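Local structure of putative hyaluronoglucosaminidase (6PWI) at residues Q178-I183 against Y442-A447; F206-Y211 against V434-I439; R554-S559 against P615-L620; I561-S566 against K622-N627. The protein probably hydrolyses glycosidic bonds of N-acetylhexosamines, as a family 84 glycoside hydrolase whose catalytic barrel sits in this chain between an N-terminal domain and a helical region. All blocks are in the same frame, centred on the assembly; numbering follows the deposited sequence.

Contact 1. Residues Q178-I183 against Y442-A447; sequences QWRGFI and YGWNRA
Strand 179-184 runs past the last turn of helix 433-444 with Arg180 and Gly443 as the nearest backbone pair, their CA atoms 5.6 Å apart, and no hydrogen bond joins the two segments. Gly443 brings only backbone to this crossing, and the aliphatic part of Arg180 lies on it, with Arg180 CD 3.7 Å from Gly443 C. The arginine chain then bends at chi3 (-59°), which turns its end toward Trp444. There the indole presents its six-membered edge to one face of the guanidinium: Trp444 CE3 is 3.5 Å from Arg180 NE, and Trp444 CZ3 is 3.6 Å from Arg180 NH2. The planes stand 90° apart, with NE near the plane of the indole, so the indole face is not used and this is not a cation-pi stack. In the (beta/alpha)8 barrel of the enzyme, the first strand is thereby packed against the helix that follows the eighth. The polar ends look elsewhere: Arg180 NH1 forms a salt bridge with Asp126 and NH2 a hydrogen bond with Lys207 O, which would hold the guanidinium plane in place. Trp444 NE1 binds Asp173 OD1 on strand 165-175 of the N-terminal sheet, and Asp126 just precedes strand 127-133 of the same sheet.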
loop_
_atom_site.group_PDB
_atom_site.type_symbol
_atom_site.label_atom_id
_atom_site.label_comp_id
_atom_site.label_asym_id
_atom_site.label_seq_id
_atom_site.Cartn_x
_atom_site.Cartn_y
_atom_site.Cartn_z
ATOM N N GLN A 178 -1.819 3.096 -14.317
ATOM C CA GLN A 178 -3.259 3.282 -14.379
ATOM C C GLN A 178 -3.888 2.963 -13.017
ATOM O O GLN A 178 -4.711 3.734 -12.530
ATOM C CB GLN A 178 -3.820 2.469 -15.549
ATOM C CG GLN A 178 -5.331 2.553 -15.726
ATOM C CD GLN A 178 -5.903 1.516 -16.672
ATOM O OE1 GLN A 178 -5.232 0.577 -17.105
ATOM N NE2 GLN A 178 -7.177 1.668 -16.996
ATOM N N TRP A 179 -3.488 1.846 -12.389
ATOM C CA TRP A 179 -4.067 1.412 -11.122
ATOM C C TRP A 179 -3.007 1.360 -10.028
ATOM O O TRP A 179 -1.911 0.852 -10.242
ATOM C CB TRP A 179 -4.794 0.066 -11.251
ATOM C CG TRP A 179 -5.776 0.028 -12.379
ATOM C CD1 TRP A 179 -5.700 -0.770 -13.481
ATOM C CD2 TRP A 179 -6.949 0.854 -12.557
ATOM N NE1 TRP A 179 -6.749 -0.515 -14.322
ATOM C CE2 TRP A 179 -7.534 0.477 -13.785
ATOM C CE3 TRP A 179 -7.571 1.868 -11.811
ATOM C CZ2 TRP A 179 -8.702 1.079 -14.274
ATOM C CZ3 TRP A 179 -8.726 2.456 -12.290
ATOM C CH2 TRP A 179 -9.281 2.071 -13.512
ATOM N N ARG A 180 -3.366 1.896 -8.855
ATOM C CA ARG A 180 -2.523 1.903 -7.672
ATOM C C ARG A 180 -3.392 1.617 -6.450
ATOM O O ARG A 180 -4.336 2.353 -6.163
ATOM C CB ARG A 180 -1.849 3.267 -7.503
ATOM C CG ARG A 180 -1.165 3.801 -8.754
ATOM C CD ARG A 180 -0.832 5.280 -8.676
ATOM N NE ARG A 180 -1.979 6.164 -8.462
ATOM C CZ ARG A 180 -2.838 6.556 -9.407
ATOM N NH1 ARG A 180 -2.695 6.135 -10.653
ATOM N NH2 ARG A 180 -3.837 7.369 -9.101
ATOM N N GLY A 181 -3.081 0.535 -5.733
ATOM C CA GLY A 181 -3.795 0.272 -4.500
ATOM C C GLY A 181 -3.457 -1.079 -3.883
ATOM O O GLY A 181 -2.339 -1.577 -3.997
ATOM N N PHE A 182 -4.463 -1.652 -3.221
ATOM C CA PHE A 182 -4.288 -2.835 -2.403
ATOM C C PHE A 182 -5.525 -3.712 -2.551
ATOM O O PHE A 182 -6.625 -3.217 -2.786
ATOM C CB PHE A 182 -4.049 -2.430 -0.945
ATOM C CG PHE A 182 -5.085 -1.507 -0.347
ATOM C CD1 PHE A 182 -6.108 -2.006 0.454
ATOM C CD2 PHE A 182 -5.039 -0.134 -0.572
ATOM C CE1 PHE A 182 -7.054 -1.155 1.014
ATOM C CE2 PHE A 182 -5.992 0.715 -0.020
ATOM C CZ PHE A 182 -6.998 0.203 0.772
ATOM N N ILE A 183 -5.311 -5.021 -2.403
ATOM C CA ILE A 183 -6.349 -6.029 -2.512
ATOM C C ILE A 183 -6.349 -6.852 -1.230
ATOM O O ILE A 183 -5.301 -7.340 -0.807
ATOM C CB ILE A 183 -6.107 -6.928 -3.741
ATOM C CG1 ILE A 183 -7.173 -8.021 -3.850
ATOM C CG2 ILE A 183 -4.697 -7.507 -3.718
ATOM C CD1 ILE A 183 -7.187 -8.737 -5.176
ATOM N N TYR A 442 5.683 4.055 -5.632
ATOM C CA TYR A 442 6.209 3.361 -6.794
ATOM C C TYR A 442 5.186 3.361 -7.927
ATOM O O TYR A 442 5.543 3.545 -9.087
ATOM C CB TYR A 442 6.614 1.934 -6.423
ATOM C CG TYR A 442 7.047 1.067 -7.579
ATOM C CD1 TYR A 442 8.205 1.339 -8.293
ATOM C CD2 TYR A 442 6.307 -0.040 -7.956
ATOM C CE1 TYR A 442 8.616 0.538 -9.350
ATOM C CE2 TYR A 442 6.707 -0.859 -9.002
ATOM C CZ TYR A 442 7.863 -0.568 -9.700
ATOM O OH TYR A 442 8.252 -1.368 -10.734
ATOM N N GLY A 443 3.915 3.139 -7.581
ATOM C CA GLY A 443 2.860 3.029 -8.575
ATOM C C GLY A 443 2.663 4.335 -9.337
ATOM O O GLY A 443 2.396 4.308 -10.541
ATOM N N TRP A 444 2.814 5.460 -8.621
ATOM C CA TRP A 444 2.615 6.789 -9.178
ATOM C C TRP A 444 3.818 7.207 -10.028
ATOM O O TRP A 444 3.649 7.570 -11.196
ATOM C CB TRP A 444 2.308 7.816 -8.079
ATOM C CG TRP A 444 2.064 9.196 -8.616
ATOM C CD1 TRP A 444 2.996 10.171 -8.818
ATOM C CD2 TRP A 444 0.807 9.753 -9.045
ATOM N NE1 TRP A 444 2.411 11.292 -9.340
ATOM C CE2 TRP A 444 1.069 11.069 -9.491
ATOM C CE3 TRP A 444 -0.511 9.277 -9.096
ATOM C CZ2 TRP A 444 0.064 11.907 -9.983
ATOM C CZ3 TRP A 444 -1.503 10.103 -9.586
ATOM C CH2 TRP A 444 -1.218 11.402 -10.020
ATOM N N ASN A 445 5.018 7.143 -9.427
ATOM C CA ASN A 445 6.252 7.601 -10.048
ATOM C C ASN A 445 7.303 6.500 -9.948
ATOM O O ASN A 445 7.947 6.364 -8.911
ATOM C CB ASN A 445 6.780 8.869 -9.364
ATOM C CG ASN A 445 7.999 9.473 -10.037
ATOM O OD1 ASN A 445 8.767 8.778 -10.701
ATOM N ND2 ASN A 445 8.193 10.772 -9.865
ATOM N N ARG A 446 7.499 5.758 -11.045
ATOM C CA ARG A 446 8.355 4.585 -11.034
ATOM C C ARG A 446 9.837 4.956 -11.008
ATOM O O ARG A 446 10.579 4.459 -10.166
ATOM C CB ARG A 446 8.022 3.655 -12.199
ATOM C CG ARG A 446 6.859 2.723 -11.906
ATOM C CD ARG A 446 6.472 2.065 -13.210
ATOM N NE ARG A 446 5.054 1.781 -13.336
ATOM C CZ ARG A 446 4.466 1.509 -14.501
ATOM N NH1 ARG A 446 5.188 1.508 -15.613
ATOM N NH2 ARG A 446 3.167 1.247 -14.552
ATOM N N ALA A 447 10.279 5.803 -11.939
ATOM C CA ALA A 447 11.706 6.045 -12.099
ATOM C C ALA A 447 12.302 6.675 -10.839
ATOM O O ALA A 447 13.435 6.361 -10.474
ATOM C CB ALA A 447 11.978 6.879 -13.326
#

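Contact 2. Residues F206-Y211 against V434-I439; sequences FKMNSY and VALFAI
The ring of Phe206 receives, over one face, the edge of Phe437, in a T-shaped pair with centroids 4.8 Å apart and planes at 65°. The closest atom is Phe437 CE1, with CD1 beside it; CE1 lies above the Phe206 ring but off its centre, 3.5 Å from Phe206 CE1. Phe437 reaches there because its CG is anti to the backbone N (chi1 -165°), which carries the ring from the flank of the helix toward the loop. Tyr461 on helix 451-462 adds a third ring, edge-to-face with Phe206 and at a shallow angle to Phe437, while Phe202 meets Phe206 edge-to-face from helix 193-204. The contact is buried between the strands of a (beta/alpha)8 barrel and the surrounding helices: residues 206-211 lead from the first barrel helix into the second strand, and helix 433-444 follows the eighth strand. Met208 reaches the same helix at Leu436 and Ile439. Its chain bends at the last torsion, bringing CE to 3.4 Å from Leu436 O and 4.0 Å from Ile439 CG2. The sulfur rests beside the Leu436 side chain, SD to CG 4.2 Å, the two chains crossing at about a right angle. Phe182 on strand 179-184 touches both Met208 and Leu436.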
loop_
_atom_site.group_PDB
_atom_site.type_symbol
_atom_site.label_atom_id
_atom_site.label_comp_id
_atom_site.label_asym_id
_atom_site.label_seq_id
_atom_site.Cartn_x
_atom_site.Cartn_y
_atom_site.Cartn_z
ATOM N N PHE A 206 -2.199 9.242 -0.564
ATOM C CA PHE A 206 -1.041 9.025 -1.424
ATOM C C PHE A 206 -1.465 8.681 -2.855
ATOM O O PHE A 206 -0.699 8.088 -3.614
ATOM C CB PHE A 206 -0.023 8.101 -0.744
ATOM C CG PHE A 206 0.351 8.578 0.635
ATOM C CD1 PHE A 206 1.158 9.696 0.808
ATOM C CD2 PHE A 206 -0.153 7.944 1.764
ATOM C CE1 PHE A 206 1.466 10.156 2.080
ATOM C CE2 PHE A 206 0.150 8.411 3.035
ATOM C CZ PHE A 206 0.959 9.517 3.189
ATOM N N LYS A 207 -2.688 9.089 -3.219
ATOM C CA LYS A 207 -3.164 9.097 -4.597
ATOM C C LYS A 207 -3.451 7.682 -5.103
ATOM O O LYS A 207 -3.459 7.450 -6.311
ATOM C CB LYS A 207 -2.179 9.826 -5.516
ATOM C CG LYS A 207 -1.844 11.257 -5.115
ATOM C CD LYS A 207 -1.098 11.996 -6.204
ATOM C CE LYS A 207 -0.889 13.466 -5.918
ATOM N NZ LYS A 207 0.107 13.679 -4.844
ATOM N N MET A 208 -3.699 6.740 -4.184
ATOM C CA MET A 208 -4.164 5.415 -4.566
ATOM C C MET A 208 -5.603 5.516 -5.070
ATOM O O MET A 208 -6.342 6.406 -4.650
ATOM C CB MET A 208 -4.087 4.439 -3.388
ATOM C CG MET A 208 -2.672 3.966 -3.119
ATOM S SD MET A 208 -2.573 2.673 -1.858
ATOM C CE MET A 208 -1.350 1.583 -2.583
ATOM N N ASN A 209 -5.996 4.603 -5.970
ATOM C CA ASN A 209 -7.307 4.706 -6.593
ATOM C C ASN A 209 -8.096 3.400 -6.476
ATOM O O ASN A 209 -9.200 3.316 -7.004
ATOM C CB ASN A 209 -7.226 5.262 -8.023
ATOM C CG ASN A 209 -6.457 4.411 -9.020
ATOM O OD1 ASN A 209 -6.126 3.254 -8.758
ATOM N ND2 ASN A 209 -6.190 4.968 -10.192
ATOM N N SER A 210 -7.547 2.394 -5.777
ATOM C CA SER A 210 -8.102 1.050 -5.843
ATOM C C SER A 210 -8.030 0.344 -4.496
ATOM O O SER A 210 -6.949 0.187 -3.931
ATOM C CB SER A 210 -7.383 0.231 -6.879
ATOM O OG SER A 210 -7.622 0.743 -8.177
ATOM N N TYR A 211 -9.190 -0.104 -4.011
ATOM C CA TYR A 211 -9.241 -1.131 -2.984
ATOM C C TYR A 211 -10.045 -2.300 -3.538
ATOM O O TYR A 211 -11.255 -2.188 -3.699
ATOM C CB TYR A 211 -9.837 -0.602 -1.676
ATOM C CG TYR A 211 -10.293 -1.668 -0.707
ATOM C CD1 TYR A 211 -9.571 -2.841 -0.524
ATOM C CD2 TYR A 211 -11.442 -1.500 0.052
ATOM C CE1 TYR A 211 -9.986 -3.821 0.365
ATOM C CE2 TYR A 211 -11.875 -2.471 0.946
ATOM C CZ TYR A 211 -11.142 -3.633 1.107
ATOM O OH TYR A 211 -11.553 -4.588 1.988
ATOM N N VAL A 434 2.859 0.410 5.734
ATOM C CA VAL A 434 4.229 0.579 5.262
ATOM C C VAL A 434 4.296 0.231 3.774
ATOM O O VAL A 434 4.826 1.001 2.968
ATOM C CB VAL A 434 5.230 -0.246 6.099
ATOM C CG1 VAL A 434 6.641 -0.201 5.537
ATOM C CG2 VAL A 434 5.225 0.144 7.574
ATOM N N ALA A 435 3.719 -0.918 3.412
ATOM C CA ALA A 435 3.716 -1.365 2.029
ATOM C C ALA A 435 2.782 -0.504 1.181
ATOM O O ALA A 435 3.091 -0.215 0.026
ATOM C CB ALA A 435 3.346 -2.818 1.960
ATOM N N LEU A 436 1.647 -0.081 1.753
ATOM C CA LEU A 436 0.724 0.757 1.002
ATOM C C LEU A 436 1.461 2.008 0.532
ATOM O O LEU A 436 1.360 2.381 -0.634
ATOM C CB LEU A 436 -0.507 1.105 1.845
ATOM C CG LEU A 436 -1.779 0.324 1.509
ATOM C CD1 LEU A 436 -1.647 -1.142 1.901
ATOM C CD2 LEU A 436 -2.983 0.945 2.199
ATOM N N PHE A 437 2.232 2.618 1.442
ATOM C CA PHE A 437 3.033 3.784 1.110
ATOM C C PHE A 437 3.975 3.464 -0.049
ATOM O O PHE A 437 4.083 4.257 -0.982
ATOM C CB PHE A 437 3.812 4.270 2.330
ATOM C CG PHE A 437 4.384 5.658 2.195
ATOM C CD1 PHE A 437 3.677 6.763 2.651
ATOM C CD2 PHE A 437 5.630 5.863 1.618
ATOM C CE1 PHE A 437 4.214 8.040 2.542
ATOM C CE2 PHE A 437 6.162 7.141 1.504
ATOM C CZ PHE A 437 5.459 8.227 1.975
ATOM N N ALA A 438 4.633 2.294 0.011
ATOM C CA ALA A 438 5.618 1.914 -0.991
ATOM C C ALA A 438 4.961 1.791 -2.363
ATOM O O ALA A 438 5.407 2.430 -3.318
ATOM C CB ALA A 438 6.319 0.644 -0.593
ATOM N N ILE A 439 3.888 0.996 -2.437
ATOM C CA ILE A 439 3.172 0.739 -3.681
ATOM C C ILE A 439 2.582 2.035 -4.246
ATOM O O ILE A 439 2.568 2.227 -5.458
ATOM C CB ILE A 439 2.105 -0.356 -3.478
ATOM C CG1 ILE A 439 2.733 -1.680 -3.032
ATOM C CG2 ILE A 439 1.229 -0.531 -4.708
ATOM C CD1 ILE A 439 3.961 -2.075 -3.799
#

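Contact 3. Residues R554-S559 against P615-L620; sequences RDLAES and PFIKDL
Ile617 projects from helix 613-623 at helix 540-572 and buries more surface here than any other residue, meeting Ser559 and Leu556. The two helices run roughly parallel, and Ser559 and Ile617 form the nearest backbone pair, their CA atoms 7.2 Å apart. Both branches of the isoleucine are put to work. CG1 stands anti to the carbonyl carbon (chi1 -72°) and the chain continues extended, so that CD1 reaches across to the neighbouring helix, whereas CG2, anti to the backbone N, stays closer to its own helix. Ser559 meets both methyls with one atom: its OG is 3.8 Å from Ile617 CD1 and equally 3.8 Å from Ile617 CG2. Leu556, one turn earlier on the same face of helix 540-572, supplies its CD2 methyl, 3.7 Å from Ile617 CD1, with the two side chains crossing at about a right angle. The surroundings belong to a bundle of helices: Phe616, beside Ile617, packs on helix 496-507, while Ser559 touches Glu588 and Tyr589 of helix 575-591. A molecule of 1,2-ethanediol, probably from the crystallisation liquor, sits about 4 Å from the Ile617 side chain. The hydroxyl of Ser559 is hydrogen-bonded to Gly585 O of helix 575-591, so it can line an apolar neighbour without needing a polar partner on helix 613-623. With no hydrogen bond across the contact, the pairing of the two helices here rests on van der Waals fit, and the buried polar group is satisfied by a third helix.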
loop_
_atom_site.group_PDB
_atom_site.type_symbol
_atom_site.label_atom_id
_atom_site.label_comp_id
_atom_site.label_asym_id
_atom_site.label_seq_id
_atom_site.Cartn_x
_atom_site.Cartn_y
_atom_site.Cartn_z
ATOM N N ARG A 554 11.141 -6.901 22.515
ATOM C CA ARG A 554 11.632 -6.382 23.780
ATOM C C ARG A 554 12.508 -7.440 24.454
ATOM O O ARG A 554 13.623 -7.149 24.883
ATOM C CB ARG A 554 10.480 -5.945 24.689
ATOM C CG ARG A 554 10.922 -5.442 26.057
ATOM C CD ARG A 554 9.800 -5.032 26.993
ATOM N NE ARG A 554 8.837 -4.162 26.329
ATOM C CZ ARG A 554 7.637 -4.549 25.890
ATOM N NH1 ARG A 554 6.842 -3.681 25.285
ATOM N NH2 ARG A 554 7.240 -5.800 26.057
ATOM N N ASP A 555 12.001 -8.674 24.494
ATOM C CA ASP A 555 12.708 -9.798 25.083
ATOM C C ASP A 555 14.020 -10.070 24.339
ATOM O O ASP A 555 15.035 -10.340 24.985
ATOM C CB ASP A 555 11.793 -11.017 25.212
ATOM C CG ASP A 555 10.557 -10.754 26.065
ATOM O OD1 ASP A 555 10.587 -9.805 26.891
ATOM O OD2 ASP A 555 9.566 -11.501 25.906
ATOM N N LEU A 556 14.003 -9.992 22.995
ATOM C CA LEU A 556 15.216 -10.194 22.213
ATOM C C LEU A 556 16.259 -9.154 22.611
ATOM O O LEU A 556 17.430 -9.491 22.761
ATOM C CB LEU A 556 14.944 -10.100 20.705
ATOM C CG LEU A 556 14.169 -11.228 20.023
ATOM C CD1 LEU A 556 14.181 -11.006 18.521
ATOM C CD2 LEU A 556 14.716 -12.608 20.353
ATOM N N ALA A 557 15.836 -7.893 22.753
ATOM C CA ALA A 557 16.754 -6.825 23.125
ATOM C C ALA A 557 17.341 -7.076 24.514
ATOM O O ALA A 557 18.538 -6.893 24.721
ATOM C CB ALA A 557 16.076 -5.482 23.050
ATOM N N GLU A 558 16.495 -7.507 25.459
ATOM C CA GLU A 558 16.944 -7.774 26.814
ATOM C C GLU A 558 17.910 -8.957 26.825
ATOM O O GLU A 558 18.897 -8.940 27.551
ATOM C CB GLU A 558 15.754 -7.958 27.757
ATOM C CG GLU A 558 15.299 -6.647 28.373
ATOM C CD GLU A 558 13.892 -6.601 28.949
ATOM O OE1 GLU A 558 13.150 -7.604 28.811
ATOM O OE2 GLU A 558 13.532 -5.555 29.537
ATOM N N SER A 559 17.623 -9.969 26.001
ATOM C CA SER A 559 18.434 -11.173 25.903
ATOM C C SER A 559 19.816 -10.846 25.338
ATOM O O SER A 559 20.828 -11.328 25.837
ATOM C CB SER A 559 17.739 -12.211 25.066
ATOM O OG SER A 559 18.552 -13.356 24.894
ATOM N N PRO A 615 19.905 -15.242 15.367
ATOM C CA PRO A 615 21.193 -15.894 15.112
ATOM C C PRO A 615 22.330 -15.374 15.989
ATOM O O PRO A 615 23.175 -16.152 16.423
ATOM C CB PRO A 615 21.429 -15.624 13.618
ATOM C CG PRO A 615 20.023 -15.555 13.052
ATOM C CD PRO A 615 19.243 -14.822 14.120
ATOM N N PHE A 616 22.325 -14.065 16.265
ATOM C CA PHE A 616 23.341 -13.442 17.099
ATOM C C PHE A 616 23.230 -13.953 18.536
ATOM O O PHE A 616 24.240 -14.288 19.155
ATOM C CB PHE A 616 23.225 -11.920 17.019
ATOM C CG PHE A 616 24.251 -11.152 17.816
ATOM C CD1 PHE A 616 25.589 -11.521 17.805
ATOM C CD2 PHE A 616 23.882 -10.037 18.560
ATOM C CE1 PHE A 616 26.528 -10.801 18.531
ATOM C CE2 PHE A 616 24.825 -9.310 19.274
ATOM C CZ PHE A 616 26.147 -9.695 19.263
ATOM N N ILE A 617 21.996 -13.997 19.059
ATOM C CA ILE A 617 21.727 -14.489 20.399
ATOM C C ILE A 617 22.247 -15.923 20.510
ATOM O O ILE A 617 22.818 -16.302 21.533
ATOM C CB ILE A 617 20.220 -14.405 20.710
ATOM C CG1 ILE A 617 19.759 -12.963 20.916
ATOM C CG2 ILE A 617 19.842 -15.281 21.896
ATOM C CD1 ILE A 617 18.271 -12.832 21.168
ATOM N N LYS A 618 22.035 -16.716 19.452
ATOM C CA LYS A 618 22.424 -18.116 19.463
ATOM C C LYS A 618 23.948 -18.222 19.442
ATOM O O LYS A 618 24.526 -19.031 20.167
ATOM C CB LYS A 618 21.754 -18.869 18.311
ATOM C CG LYS A 618 20.303 -19.247 18.569
ATOM C CD LYS A 618 19.597 -19.728 17.326
ATOM C CE LYS A 618 18.188 -20.221 17.585
ATOM N NZ LYS A 618 17.544 -20.674 16.328
ATOM N N ASP A 619 24.575 -17.379 18.615
ATOM C CA ASP A 619 26.018 -17.294 18.490
ATOM C C ASP A 619 26.641 -16.931 19.835
ATOM O O ASP A 619 27.576 -17.592 20.280
ATOM C CB ASP A 619 26.414 -16.288 17.406
ATOM C CG ASP A 619 26.646 -16.905 16.036
ATOM O OD1 ASP A 619 26.635 -18.158 15.939
ATOM O OD2 ASP A 619 26.866 -16.123 15.068
ATOM N N LEU A 620 26.129 -15.872 20.474
ATOM C CA LEU A 620 26.673 -15.425 21.745
ATOM C C LEU A 620 26.631 -16.569 22.751
ATOM O O LEU A 620 27.586 -16.765 23.499
ATOM C CB LEU A 620 25.882 -14.220 22.259
ATOM C CG LEU A 620 26.264 -12.875 21.646
ATOM C CD1 LEU A 620 25.233 -11.809 21.993
ATOM C CD2 LEU A 620 27.643 -12.445 22.107
#

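Contact 4. Residues I561-S566 against K622-N627; sequences IAYINS and KIIGDN
Ile624 meets Tyr563 and Ser566 at the point where helix 613-623, the last helix of this fragment, gives out into a turn. Ile623, the last helical residue, points its side chain at Leu506 and Trp507 of helix 496-507, and its carbonyl O accepts a hydrogen bond from Asp626 N, 3.0 Å long, that closes a type II beta turn. Ile624 follows as the first residue to leave the helical conformation, and it carries the whole contact from its side. A chi1 of -63° spreads its two branches to different residues. CD1 comes 3.4 Å from Tyr563 O, the backbone carbonyl, and 4.2 Å from Tyr563 CD1, meeting the ring obliquely. CG2 lies 3.6 Å from Ser566 OG. That hydroxyl is hydrogen-bonded to Ala578 O on helix 575-591, which satisfies it although a methyl covers it, and Tyr563 is further packed edge-to-face with Tyr582 of the same helix. Gly625 occupies the third position of the turn; at its phi of 88° and psi of -11° a side chain would press against the carbonyl O of Ile624, which calls for glycine here. Asp626 contributes its backbone N to the turn. At Asn627, the modelled side chain reaches Lys509 NZ and Leu506 O, bonds that are tentative because the residue is poorly ordered. The arrangement is that of a helix ended by a reverse turn, its first non-helical residue packed against the neighbouring helix of a helical bundle.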
loop_
_atom_site.group_PDB
_atom_site.type_symbol
_atom_site.label_atom_id
_atom_site.label_comp_id
_atom_site.label_asym_id
_atom_site.label_seq_id
_atom_site.Cartn_x
_atom_site.Cartn_y
_atom_site.Cartn_z
ATOM N N ILE A 561 21.352 -7.958 25.349
ATOM C CA ILE A 561 22.055 -7.109 26.298
ATOM C C ILE A 561 22.647 -7.967 27.420
ATOM O O ILE A 561 23.790 -7.752 27.832
ATOM C CB ILE A 561 21.144 -5.974 26.810
ATOM C CG1 ILE A 561 20.818 -4.987 25.683
ATOM C CG2 ILE A 561 21.764 -5.266 28.009
ATOM C CD1 ILE A 561 19.752 -3.969 26.039
ATOM N N ALA A 562 21.872 -8.946 27.899
ATOM C CA ALA A 562 22.346 -9.825 28.954
ATOM C C ALA A 562 23.565 -10.611 28.470
ATOM O O ALA A 562 24.562 -10.703 29.190
ATOM C CB ALA A 562 21.243 -10.733 29.439
ATOM N N TYR A 563 23.493 -11.144 27.240
ATOM C CA TYR A 563 24.577 -11.956 26.710
ATOM C C TYR A 563 25.833 -11.110 26.509
ATOM O O TYR A 563 26.904 -11.489 26.969
ATOM C CB TYR A 563 24.159 -12.711 25.449
ATOM C CG TYR A 563 23.441 -14.008 25.715
ATOM C CD1 TYR A 563 24.014 -15.006 26.491
ATOM C CD2 TYR A 563 22.189 -14.246 25.171
ATOM C CE1 TYR A 563 23.358 -16.205 26.729
ATOM C CE2 TYR A 563 21.521 -15.439 25.400
ATOM C CZ TYR A 563 22.105 -16.420 26.180
ATOM O OH TYR A 563 21.435 -17.587 26.400
ATOM N N ILE A 564 25.689 -9.958 25.843
ATOM C CA ILE A 564 26.788 -9.018 25.717
ATOM C C ILE A 564 27.351 -8.697 27.101
ATOM O O ILE A 564 28.565 -8.613 27.270
ATOM C CB ILE A 564 26.375 -7.746 24.956
ATOM C CG1 ILE A 564 25.970 -8.065 23.515
ATOM C CG2 ILE A 564 27.496 -6.715 25.009
ATOM C CD1 ILE A 564 25.117 -6.995 22.862
ATOM N N ASN A 565 26.474 -8.528 28.092
ATOM C CA ASN A 565 26.951 -8.195 29.424
ATOM C C ASN A 565 27.782 -9.349 29.975
ATOM O O ASN A 565 28.798 -9.119 30.619
ATOM C CB ASN A 565 25.838 -7.735 30.369
ATOM C CG ASN A 565 25.467 -6.276 30.180
ATOM O OD1 ASN A 565 26.262 -5.475 29.690
ATOM N ND2 ASN A 565 24.257 -5.917 30.573
ATOM N N SER A 566 27.364 -10.580 29.666
ATOM C CA SER A 566 28.038 -11.785 30.121
ATOM C C SER A 566 29.439 -11.866 29.519
ATOM O O SER A 566 30.401 -12.150 30.226
ATOM C CB SER A 566 27.216 -12.992 29.777
ATOM O OG SER A 566 27.904 -14.186 30.099
ATOM N N LYS A 622 26.642 -19.765 22.356
ATOM C CA LYS A 622 27.557 -20.847 22.017
ATOM C C LYS A 622 29.003 -20.442 22.300
ATOM O O LYS A 622 29.809 -21.271 22.706
ATOM C CB LYS A 622 27.448 -21.222 20.538
ATOM C CG LYS A 622 26.367 -22.235 20.193
ATOM C CD LYS A 622 26.154 -22.373 18.690
ATOM C CE LYS A 622 24.726 -22.724 18.311
ATOM N NZ LYS A 622 24.308 -22.051 17.055
ATOM N N ILE A 623 29.340 -19.173 22.061
ATOM C CA ILE A 623 30.715 -18.724 22.171
ATOM C C ILE A 623 31.059 -18.497 23.641
ATOM O O ILE A 623 32.108 -18.934 24.102
ATOM C CB ILE A 623 30.974 -17.477 21.302
ATOM C CG1 ILE A 623 30.881 -17.806 19.809
ATOM C CG2 ILE A 623 32.310 -16.840 21.652
ATOM C CD1 ILE A 623 30.714 -16.594 18.913
ATOM N N ILE A 624 30.187 -17.803 24.377
ATOM C CA ILE A 624 30.494 -17.495 25.763
ATOM C C ILE A 624 30.640 -18.812 26.521
ATOM O O ILE A 624 29.776 -19.682 26.439
ATOM C CB ILE A 624 29.428 -16.570 26.377
ATOM C CG1 ILE A 624 29.392 -15.217 25.661
ATOM C CG2 ILE A 624 29.644 -16.409 27.875
ATOM C CD1 ILE A 624 28.128 -14.422 25.902
ATOM N N GLY A 625 31.774 -18.972 27.210
ATOM C CA GLY A 625 31.988 -20.158 28.021
ATOM C C GLY A 625 32.621 -21.313 27.246
ATOM O O GLY A 625 33.024 -22.306 27.845
ATOM N N ASP A 626 32.688 -21.189 25.918
ATOM C CA ASP A 626 33.437 -22.120 25.091
ATOM C C ASP A 626 34.455 -21.315 24.289
ATOM O O ASP A 626 34.553 -21.451 23.070
ATOM C CB ASP A 626 32.489 -22.952 24.220
ATOM C CG ASP A 626 32.988 -24.342 23.851
ATOM O OD1 ASP A 626 32.127 -25.218 23.609
ATOM O OD2 ASP A 626 34.224 -24.543 23.793
ATOM N N ASN A 627 35.204 -20.461 24.998
ATOM C CA ASN A 627 36.025 -19.439 24.366
ATOM C C ASN A 627 37.333 -19.267 25.153
ATOM O O ASN A 627 37.235 -19.043 26.380
ATOM C CB ASN A 627 35.254 -18.120 24.228
ATOM C CG ASN A 627 35.707 -17.257 23.067
ATOM O OD1 ASN A 627 36.048 -17.765 21.999
ATOM N ND2 ASN A 627 35.693 -15.945 23.262
#

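Overall arrangement
Contacts 1 and 2 are buried between the barrel strands and the surrounding helices and share helix 433-444, which packs against the first strand in one and the approach to the second in the other; they also touch directly, through a probable backbone hydrogen bond from Asn209 N to Arg180 O and packing of Gly181 on Met208. Contacts 3 and 4, about 10 Å apart between centres, belong to the helical region, contact 3 lying about 35 Å from contact 2 between centres. They join helices 540-572 and 613-623 and repeat one pattern seven residues on: Ile617 on Ser559, then Ile624 on Ser566. Contact 4 is nearer the surface, with Ile624 partly exposed. Aromatic edges and an arginine distinguish the barrel pair, aliphatic methyls against serine hydroxyls the helical pair.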